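Local coordinates for protein pectate lyase (Paenibacillus sp. 0602, PDB 5GT5) that cleaves polygalacturonate and partly methylated pectins by endo-acting elimination, as a secreted pectate lyase of polysaccharide lyase family 1 that probably depends on calcium, at residues Met220-Leu231 and Met308-Phe319; Leu231-Ile239 and Arg298-Ser306. The protein carries 1 engineered substitution. All coordinates share one frame; numbering follows the deposited sequence.

Interaction 1: Met220-Leu231 and Met308-Phe319; sequences MYNYLRSSAVGL and MAAAIASKGYKF
Ala311 O is gripped by two hydroxyls. Tyr223 OH donates to Ala311 O across the contact at 2.8 Å, and Ser314 OG donates to it from three residues further along the same segment at 2.9 Å. They come from opposite faces of the carbonyl plane, with Tyr223 OH standing 50° out of it. The contact joins two roughly antiparallel helical segments, 220-225 and 308-314, in a helical excursion from the parallel beta-helix of this lyase family. The axes of these segments approach to 10.8 Å.

Behind its hydroxyl, the Tyr223 ring lies against Lys315, whose CG sits 3.3 Å from Tyr223 CZ. A Schellman motif at Gly316 then ends the helix and turns the chain toward Tyr317. The Tyr317 ring meets Tyr223 obliquely, with planes at 42°. Over one face of Tyr317 runs Met220, its CG above the ring in a CH-pi contact and its SD beside it in an oblique Met-aromatic contact. With CG anti to the backbone N (chi1 179°) and the chain extended beyond, Met220 slides past the ring and carries CE on to Lys318 O and Phe319 CB.

Phe319 takes Leu224 CD1 over the centre of one face, 3.8 Å above the plane. The other methyl of this leucine, CD2, reaches Ile312 CG1, which also meets Val229 CG1. This apolar group is mostly buried.

After helix 220-225, an ST turn at Ser226 leads into the loop that carries Val229 and Leu231. Ala228 O touches Ala311 CB at 3.2 Å, and Val229 O touches Met308 CG at 3.5 Å. Met308 bends at its last torsion, bringing CE over this loop. There Met308 CE presses tightly on Leu231 CD2, at 3.5 Å.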
loop_
_atom_site.group_PDB
_atom_site.type_symbol
_atom_site.label_atom_id
_atom_site.label_comp_id
_atom_site.label_asym_id
_atom_site.label_seq_id
_atom_site.Cartn_x
_atom_site.Cartn_y
_atom_site.Cartn_z
ATOM N N MET A 220 -0.032 25.943 -38.454
ATOM C CA MET A 220 0.332 24.571 -38.780
ATOM C C MET A 220 -0.703 23.908 -39.679
ATOM O O MET A 220 -0.345 23.308 -40.686
ATOM C CB MET A 220 0.510 23.756 -37.494
ATOM C CG MET A 220 0.870 22.312 -37.784
ATOM S SD MET A 220 1.085 21.507 -36.197
ATOM C CE MET A 220 1.180 19.823 -36.719
ATOM N N TYR A 221 -1.970 23.990 -39.287
ATOM C CA TYR A 221 -3.039 23.453 -40.109
ATOM C C TYR A 221 -2.990 24.040 -41.520
ATOM O O TYR A 221 -3.061 23.307 -42.542
ATOM C CB TYR A 221 -4.396 23.719 -39.442
ATOM C CG TYR A 221 -5.536 23.152 -40.260
ATOM C CD1 TYR A 221 -5.841 21.804 -40.215
ATOM C CD2 TYR A 221 -6.277 23.969 -41.124
ATOM C CE1 TYR A 221 -6.852 21.261 -40.996
ATOM C CE2 TYR A 221 -7.304 23.445 -41.884
ATOM C CZ TYR A 221 -7.601 22.096 -41.812
ATOM O OH TYR A 221 -8.589 21.542 -42.589
ATOM N N ASN A 222 -2.821 25.359 -41.583
ATOM C CA ASN A 222 -2.730 26.045 -42.876
ATOM C C ASN A 222 -1.570 25.513 -43.722
ATOM O O ASN A 222 -1.724 25.207 -44.907
ATOM C CB ASN A 222 -2.621 27.559 -42.646
ATOM C CG ASN A 222 -2.788 28.371 -43.917
ATOM O OD1 ASN A 222 -3.700 28.142 -44.712
ATOM N ND2 ASN A 222 -1.886 29.325 -44.119
ATOM N N TYR A 223 -0.415 25.319 -43.099
ATOM C CA TYR A 223 0.727 24.774 -43.804
ATOM C C TYR A 223 0.459 23.358 -44.330
ATOM O O TYR A 223 0.795 23.026 -45.462
ATOM C CB TYR A 223 1.937 24.778 -42.880
ATOM C CG TYR A 223 3.173 24.263 -43.540
ATOM C CD1 TYR A 223 3.834 25.013 -44.502
ATOM C CD2 TYR A 223 3.678 22.998 -43.230
ATOM C CE1 TYR A 223 4.983 24.522 -45.115
ATOM C CE2 TYR A 223 4.827 22.496 -43.843
ATOM C CZ TYR A 223 5.449 23.249 -44.801
ATOM O OH TYR A 223 6.586 22.737 -45.414
ATOM N N LEU A 224 -0.126 22.509 -43.490
ATOM C CA LEU A 224 -0.438 21.146 -43.901
ATOM C C LEU A 224 -1.384 21.099 -45.100
ATOM O O LEU A 224 -1.253 20.223 -45.961
ATOM C CB LEU A 224 -1.037 20.365 -42.742
ATOM C CG LEU A 224 -0.134 20.194 -41.525
ATOM C CD1 LEU A 224 -0.975 19.582 -40.393
ATOM C CD2 LEU A 224 1.082 19.306 -41.890
ATOM N N ARG A 225 -2.361 22.008 -45.132
ATOM C CA ARG A 225 -3.317 22.101 -46.250
ATOM C C ARG A 225 -2.739 22.775 -47.489
ATOM O O ARG A 225 -3.298 22.655 -48.578
ATOM C CB ARG A 225 -4.543 22.900 -45.803
ATOM C CG ARG A 225 -5.396 22.215 -44.730
ATOM C CD ARG A 225 -6.292 21.110 -45.291
ATOM N NE ARG A 225 -7.369 21.733 -46.095
ATOM C CZ ARG A 225 -7.401 21.712 -47.433
ATOM N NH1 ARG A 225 -6.484 21.050 -48.146
ATOM N NH2 ARG A 225 -8.386 22.344 -48.072
ATOM N N SER A 226 -1.634 23.496 -47.304
ATOM C CA SER A 226 -1.051 24.300 -48.379
ATOM C C SER A 226 -0.338 23.446 -49.409
ATOM O O SER A 226 -0.123 22.247 -49.238
ATOM C CB SER A 226 -0.038 25.302 -47.810
ATOM O OG SER A 226 1.225 24.683 -47.589
ATOM N N SER A 227 0.016 24.079 -50.530
ATOM C CA SER A 227 0.740 23.390 -51.578
ATOM C C SER A 227 2.133 22.921 -51.179
ATOM O O SER A 227 2.753 22.173 -51.925
ATOM C CB SER A 227 0.854 24.314 -52.805
ATOM O OG SER A 227 1.641 25.451 -52.499
ATOM N N ALA A 228 2.633 23.327 -50.007
ATOM C CA ALA A 228 3.906 22.785 -49.545
ATOM C C ALA A 228 3.773 21.318 -49.135
ATOM O O ALA A 228 4.752 20.557 -49.167
ATOM C CB ALA A 228 4.439 23.612 -48.365
ATOM N N VAL A 229 2.564 20.935 -48.711
ATOM C CA VAL A 229 2.331 19.593 -48.217
ATOM C C VAL A 229 1.219 18.876 -48.972
ATOM O O VAL A 229 1.407 17.740 -49.391
ATOM C CB VAL A 229 2.030 19.598 -46.693
ATOM C CG1 VAL A 229 1.793 18.186 -46.159
ATOM C CG2 VAL A 229 3.169 20.250 -45.944
ATOM N N GLY A 230 0.059 19.507 -49.120
ATOM C CA GLY A 230 -0.994 18.933 -49.957
ATOM C C GLY A 230 -1.942 17.972 -49.269
ATOM O O GLY A 230 -2.603 17.170 -49.935
ATOM N N LEU A 231 -2.007 18.026 -47.940
ATOM C CA LEU A 231 -3.002 17.205 -47.242
ATOM C C LEU A 231 -4.383 17.791 -47.392
ATOM O O LEU A 231 -4.575 19.000 -47.286
ATOM C CB LEU A 231 -2.669 17.139 -45.754
ATOM C CG LEU A 231 -1.480 16.222 -45.454
ATOM C CD1 LEU A 231 -0.869 16.583 -44.070
ATOM C CD2 LEU A 231 -1.853 14.734 -45.489
ATOM N N MET A 308 5.765 14.186 -48.750
ATOM C CA MET A 308 4.925 14.943 -47.838
ATOM C C MET A 308 5.499 14.997 -46.424
ATOM O O MET A 308 5.536 16.068 -45.793
ATOM C CB MET A 308 3.517 14.349 -47.833
ATOM C CG MET A 308 2.815 14.523 -49.182
ATOM S SD MET A 308 1.341 13.499 -49.275
ATOM C CE MET A 308 0.230 14.431 -48.225
ATOM N N ALA A 309 5.957 13.852 -45.944
ATOM C CA ALA A 309 6.562 13.802 -44.622
ATOM C C ALA A 309 7.774 14.712 -44.500
ATOM O O ALA A 309 7.954 15.398 -43.496
ATOM C CB ALA A 309 6.917 12.364 -44.279
ATOM N N ALA A 310 8.612 14.739 -45.542
ATOM C CA ALA A 310 9.786 15.597 -45.526
ATOM C C ALA A 310 9.411 17.072 -45.481
ATOM O O ALA A 310 10.026 17.866 -44.743
ATOM C CB ALA A 310 10.676 15.302 -46.744
ATOM N N ALA A 311 8.358 17.443 -46.211
ATOM C CA ALA A 311 7.891 18.818 -46.178
ATOM C C ALA A 311 7.330 19.214 -44.791
ATOM O O ALA A 311 7.564 20.330 -44.316
ATOM C CB ALA A 311 6.867 19.051 -47.266
ATOM N N ILE A 312 6.646 18.284 -44.119
ATOM C CA ILE A 312 6.124 18.554 -42.771
ATOM C C ILE A 312 7.269 18.790 -41.773
ATOM O O ILE A 312 7.295 19.808 -41.070
ATOM C CB ILE A 312 5.249 17.381 -42.325
ATOM C CG1 ILE A 312 3.983 17.317 -43.197
ATOM C CG2 ILE A 312 4.891 17.479 -40.837
ATOM C CD1 ILE A 312 3.154 16.032 -42.986
ATOM N N ALA A 313 8.234 17.882 -41.793
ATOM C CA ALA A 313 9.351 17.954 -40.862
ATOM C C ALA A 313 10.264 19.133 -41.168
ATOM O O ALA A 313 10.850 19.719 -40.262
ATOM C CB ALA A 313 10.118 16.662 -40.858
ATOM N N SER A 314 10.362 19.521 -42.429
ATOM C CA SER A 314 11.293 20.604 -42.791
ATOM C C SER A 314 10.893 21.937 -42.165
ATOM O O SER A 314 11.709 22.851 -42.001
ATOM C CB SER A 314 11.336 20.781 -44.308
ATOM O OG SER A 314 10.177 21.468 -44.758
ATOM N N LYS A 315 9.616 22.078 -41.836
ATOM C CA LYS A 315 9.151 23.297 -41.195
ATOM C C LYS A 315 9.081 23.181 -39.668
ATOM O O LYS A 315 8.611 24.100 -38.971
ATOM C CB LYS A 315 7.795 23.736 -41.764
ATOM C CG LYS A 315 7.905 24.477 -43.055
ATOM C CD LYS A 315 8.584 25.825 -42.895
ATOM C CE LYS A 315 8.581 26.574 -44.231
ATOM N NZ LYS A 315 8.681 28.040 -44.022
ATOM N N GLY A 316 9.536 22.047 -39.138
ATOM C CA GLY A 316 9.575 21.841 -37.705
ATOM C C GLY A 316 8.286 21.338 -37.096
ATOM O O GLY A 316 8.118 21.382 -35.876
ATOM N N TYR A 317 7.378 20.852 -37.929
ATOM C CA TYR A 317 6.104 20.324 -37.423
ATOM C C TYR A 317 6.187 18.824 -37.198
ATOM O O TYR A 317 6.873 18.107 -37.929
ATOM C CB TYR A 317 4.986 20.612 -38.403
ATOM C CG TYR A 317 4.675 22.072 -38.561
ATOM C CD1 TYR A 317 4.325 22.851 -37.458
ATOM C CD2 TYR A 317 4.700 22.689 -39.821
ATOM C CE1 TYR A 317 4.030 24.207 -37.592
ATOM C CE2 TYR A 317 4.407 24.043 -39.962
ATOM C CZ TYR A 317 4.057 24.795 -38.855
ATOM O OH TYR A 317 3.746 26.133 -38.965
ATOM N N LYS A 318 5.493 18.348 -36.170
ATOM C CA LYS A 318 5.275 16.930 -35.956
ATOM C C LYS A 318 3.836 16.619 -36.345
ATOM O O LYS A 318 2.897 17.092 -35.707
ATOM C CB LYS A 318 5.504 16.568 -34.487
ATOM C CG LYS A 318 5.199 15.138 -34.125
ATOM C CD LYS A 318 5.476 14.917 -32.630
ATOM C CE LYS A 318 4.686 13.737 -32.038
ATOM N NZ LYS A 318 3.407 14.212 -31.348
ATOM N N PHE A 319 3.664 15.835 -37.393
ATOM C CA PHE A 319 2.343 15.410 -37.854
ATOM C C PHE A 319 2.447 14.116 -38.606
ATOM O O PHE A 319 2.943 14.078 -39.743
ATOM C CB PHE A 319 1.680 16.468 -38.728
ATOM C CG PHE A 319 0.236 16.168 -39.008
ATOM C CD1 PHE A 319 -0.717 16.311 -38.004
ATOM C CD2 PHE A 319 -0.168 15.682 -40.243
ATOM C CE1 PHE A 319 -2.055 16.001 -38.244
ATOM C CE2 PHE A 319 -1.483 15.351 -40.474
ATOM C CZ PHE A 319 -2.435 15.529 -39.468
#

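Interaction 2: Leu231-Ile239 and Arg298-Ser306; sequences LSKEDIIAI and RAAQTRITS
The Arg303 guanidinium has the Ala238 methyl over one face and the Asp235 carboxylate at its edge. The contact joins helix 233-241 to helix 295-301 and the chain that leads on to helix 306-314, outside the parallel beta-helix. Ala238 CB lies 3.3 Å above the guanidinium plane, toward the rim. Arg303 NH1 donates to the anti lone pair of Asp235 OD1 at 2.9 Å, nearly in the guanidinium plane. The two flat groups are turned 76° apart in this salt bridge. Arg303 reaches it with its chain extended from CG to NE.

Asp235 also closes a capping box at the start of helix 233-241. Ser232 N donates to Asp235 OD2 at 3.0 Å, from above the carboxylate plane, and Asp235 N donates to Ser232 OG. A water donates to both Asp235 OD2 and Arg303 O, so the carboxylate is tied to the side chain and the backbone of the same arginine. With an alanine in place of Asp235, the Arg303 guanidinium would probably lose its charged mate, and Ser232 N its capping acceptor.

Residues Gln301 to Ile304 form a type I turn. Ala300 packs its CB against Ala238 O and Ile239 CG1. Farther along, Ile239 CD1 meets Ile304 CG1 at 3.6 Å.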
loop_
_atom_site.group_PDB
_atom_site.type_symbol
_atom_site.label_atom_id
_atom_site.label_comp_id
_atom_site.label_asym_id
_atom_site.label_seq_id
_atom_site.Cartn_x
_atom_site.Cartn_y
_atom_site.Cartn_z
ATOM N N LEU A 231 -2.007 18.026 -47.940
ATOM C CA LEU A 231 -3.002 17.205 -47.242
ATOM C C LEU A 231 -4.383 17.791 -47.392
ATOM O O LEU A 231 -4.575 19.000 -47.286
ATOM C CB LEU A 231 -2.669 17.139 -45.754
ATOM C CG LEU A 231 -1.480 16.222 -45.454
ATOM C CD1 LEU A 231 -0.869 16.583 -44.070
ATOM C CD2 LEU A 231 -1.853 14.734 -45.489
ATOM N N SER A 232 -5.361 16.922 -47.601
ATOM C CA SER A 232 -6.749 17.374 -47.613
ATOM C C SER A 232 -7.300 17.496 -46.182
ATOM O O SER A 232 -6.735 16.983 -45.215
ATOM C CB SER A 232 -7.603 16.389 -48.414
ATOM O OG SER A 232 -7.721 15.160 -47.714
ATOM N N LYS A 233 -8.417 18.193 -46.019
ATOM C CA LYS A 233 -9.091 18.221 -44.722
ATOM C C LYS A 233 -9.421 16.815 -44.245
ATOM O O LYS A 233 -9.195 16.483 -43.083
ATOM C CB LYS A 233 -10.357 19.081 -44.840
ATOM C CG LYS A 233 -11.311 19.056 -43.686
ATOM C CD LYS A 233 -12.560 19.898 -44.015
ATOM C CE LYS A 233 -13.269 19.360 -45.261
ATOM N NZ LYS A 233 -14.061 20.406 -45.994
ATOM N N GLU A 234 -9.907 15.977 -45.148
ATOM C CA GLU A 234 -10.211 14.600 -44.842
ATOM C C GLU A 234 -8.960 13.843 -44.400
ATOM O O GLU A 234 -9.026 13.081 -43.441
ATOM C CB GLU A 234 -10.875 13.927 -46.047
ATOM C CG GLU A 234 -12.251 14.536 -46.389
ATOM C CD GLU A 234 -12.226 15.844 -47.272
ATOM O OE1 GLU A 234 -11.147 16.311 -47.766
ATOM O OE2 GLU A 234 -13.343 16.396 -47.492
ATOM N N ASP A 235 -7.827 14.072 -45.065
ATOM C CA ASP A 235 -6.566 13.443 -44.674
ATOM C C ASP A 235 -6.226 13.823 -43.260
ATOM O O ASP A 235 -5.815 12.970 -42.462
ATOM C CB ASP A 235 -5.419 13.919 -45.563
ATOM C CG ASP A 235 -5.434 13.324 -46.958
ATOM O OD1 ASP A 235 -6.031 12.252 -47.215
ATOM O OD2 ASP A 235 -4.793 13.967 -47.820
ATOM N N ILE A 236 -6.360 15.108 -42.942
ATOM C CA ILE A 236 -5.979 15.571 -41.596
ATOM C C ILE A 236 -6.912 15.008 -40.522
ATOM O O ILE A 236 -6.456 14.592 -39.460
ATOM C CB ILE A 236 -5.829 17.096 -41.561
ATOM C CG1 ILE A 236 -4.694 17.522 -42.527
ATOM C CG2 ILE A 236 -5.650 17.637 -40.121
ATOM C CD1 ILE A 236 -4.629 19.031 -42.707
ATOM N N ILE A 237 -8.200 14.916 -40.810
ATOM C CA ILE A 237 -9.096 14.261 -39.870
ATOM C C ILE A 237 -8.692 12.787 -39.664
ATOM O O ILE A 237 -8.633 12.310 -38.518
ATOM C CB ILE A 237 -10.530 14.362 -40.401
ATOM C CG1 ILE A 237 -11.025 15.798 -40.256
ATOM C CG2 ILE A 237 -11.461 13.386 -39.691
ATOM C CD1 ILE A 237 -12.273 16.057 -41.100
ATOM N N ALA A 238 -8.374 12.068 -40.734
ATOM C CA ALA A 238 -8.005 10.655 -40.595
ATOM C C ALA A 238 -6.714 10.464 -39.809
ATOM O O ALA A 238 -6.627 9.564 -38.968
ATOM C CB ALA A 238 -7.856 10.005 -41.989
ATOM N N ILE A 239 -5.714 11.304 -40.084
ATOM C CA ILE A 239 -4.418 11.180 -39.418
ATOM C C ILE A 239 -4.537 11.602 -37.936
ATOM O O ILE A 239 -3.886 11.036 -37.044
ATOM C CB ILE A 239 -3.314 11.971 -40.175
ATOM C CG1 ILE A 239 -3.096 11.363 -41.576
ATOM C CG2 ILE A 239 -2.033 12.061 -39.331
ATOM C CD1 ILE A 239 -2.546 12.338 -42.582
ATOM N N ARG A 298 -2.696 2.748 -39.235
ATOM C CA ARG A 298 -1.808 2.232 -40.292
ATOM C C ARG A 298 -2.354 2.677 -41.657
ATOM O O ARG A 298 -1.596 3.134 -42.532
ATOM C CB ARG A 298 -1.723 0.695 -40.189
ATOM C CG ARG A 298 -0.720 0.044 -41.162
ATOM C CD ARG A 298 0.650 0.356 -40.745
ATOM N NE ARG A 298 1.670 -0.398 -41.478
ATOM C CZ ARG A 298 2.962 -0.153 -41.315
ATOM N NH1 ARG A 298 3.349 0.811 -40.495
ATOM N NH2 ARG A 298 3.876 -0.846 -41.998
ATOM N N ALA A 299 -3.669 2.591 -41.829
ATOM C CA ALA A 299 -4.299 3.100 -43.067
ATOM C C ALA A 299 -4.065 4.596 -43.259
ATOM O O ALA A 299 -3.734 5.056 -44.364
ATOM C CB ALA A 299 -5.784 2.780 -43.095
ATOM N N ALA A 300 -4.208 5.370 -42.189
ATOM C CA ALA A 300 -4.036 6.824 -42.272
ATOM C C ALA A 300 -2.621 7.176 -42.695
ATOM O O ALA A 300 -2.413 8.160 -43.408
ATOM C CB ALA A 300 -4.402 7.483 -40.925
ATOM N N GLN A 301 -1.646 6.374 -42.266
ATOM C CA GLN A 301 -0.259 6.606 -42.643
ATOM C C GLN A 301 -0.067 6.601 -44.160
ATOM O O GLN A 301 0.799 7.322 -44.655
ATOM C CB GLN A 301 0.642 5.542 -41.989
ATOM C CG GLN A 301 2.109 5.548 -42.455
ATOM C CD GLN A 301 2.911 6.729 -41.958
ATOM O OE1 GLN A 301 3.501 6.682 -40.871
ATOM N NE2 GLN A 301 3.006 7.774 -42.779
ATOM N N THR A 302 -0.883 5.828 -44.881
ATOM C CA THR A 302 -0.742 5.740 -46.352
ATOM C C THR A 302 -1.032 7.076 -47.031
ATOM O O THR A 302 -0.650 7.275 -48.195
ATOM C CB THR A 302 -1.645 4.659 -46.981
ATOM O OG1 THR A 302 -3.027 5.058 -46.909
ATOM C CG2 THR A 302 -1.400 3.279 -46.329
ATOM N N ARG A 303 -1.705 7.989 -46.323
ATOM C CA ARG A 303 -2.015 9.316 -46.861
ATOM C C ARG A 303 -0.827 10.249 -46.818
ATOM O O ARG A 303 -0.875 11.327 -47.433
ATOM C CB ARG A 303 -3.213 9.941 -46.099
ATOM C CG ARG A 303 -4.489 9.099 -46.100
ATOM C CD ARG A 303 -5.467 9.672 -45.084
ATOM N NE ARG A 303 -6.706 8.899 -44.996
ATOM C CZ ARG A 303 -7.873 9.290 -45.523
ATOM N NH1 ARG A 303 -7.973 10.439 -46.174
ATOM N NH2 ARG A 303 -8.940 8.529 -45.356
ATOM N N ILE A 304 0.249 9.871 -46.120
ATOM C CA ILE A 304 1.427 10.728 -46.076
ATOM C C ILE A 304 2.562 10.058 -46.837
ATOM O O ILE A 304 3.133 9.095 -46.366
ATOM C CB ILE A 304 1.912 11.050 -44.636
ATOM C CG1 ILE A 304 0.769 11.577 -43.770
ATOM C CG2 ILE A 304 3.044 12.083 -44.679
ATOM C CD1 ILE A 304 1.154 11.758 -42.259
ATOM N N THR A 305 2.874 10.560 -48.027
ATOM C CA THR A 305 3.976 9.992 -48.773
ATOM C C THR A 305 5.298 10.502 -48.226
ATOM O O THR A 305 5.334 11.441 -47.425
ATOM C CB THR A 305 3.901 10.355 -50.257
ATOM O OG1 THR A 305 4.132 11.767 -50.406
ATOM C CG2 THR A 305 2.553 9.960 -50.859
ATOM N N SER A 306 6.398 9.897 -48.667
ATOM C CA SER A 306 7.713 10.297 -48.203
ATOM C C SER A 306 7.980 11.778 -48.419
ATOM O O SER A 306 8.500 12.449 -47.535
ATOM C CB SER A 306 8.818 9.466 -48.872
ATOM O OG SER A 306 8.597 8.090 -48.645
HETATM O O HOH W 1 -2.854 12.348 -49.102
#

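How the interactions relate
Interactions 1 and 2 join the same two runs of chain. Helices 219-225 and 233-241 follow each other, as do helices 295-301 and 306-314, and the contact centres are 12 Å apart. Leu231 belongs to both. Phe319 CZ of interaction 1 lies 3.5 Å from Ile239 CG2 of interaction 2, so the two contacts adjoin there. Met308 CE also lies 3.4 Å from Arg303 O. One end of interaction 1 comes near the probable active site: the Lys318 side chain, whose NZ donates to Gly144 O, is about 8 Å from that of Arg276 and about 9 Å from that of the likely calcium ligand Asp174. Interaction 2 is away from these sites.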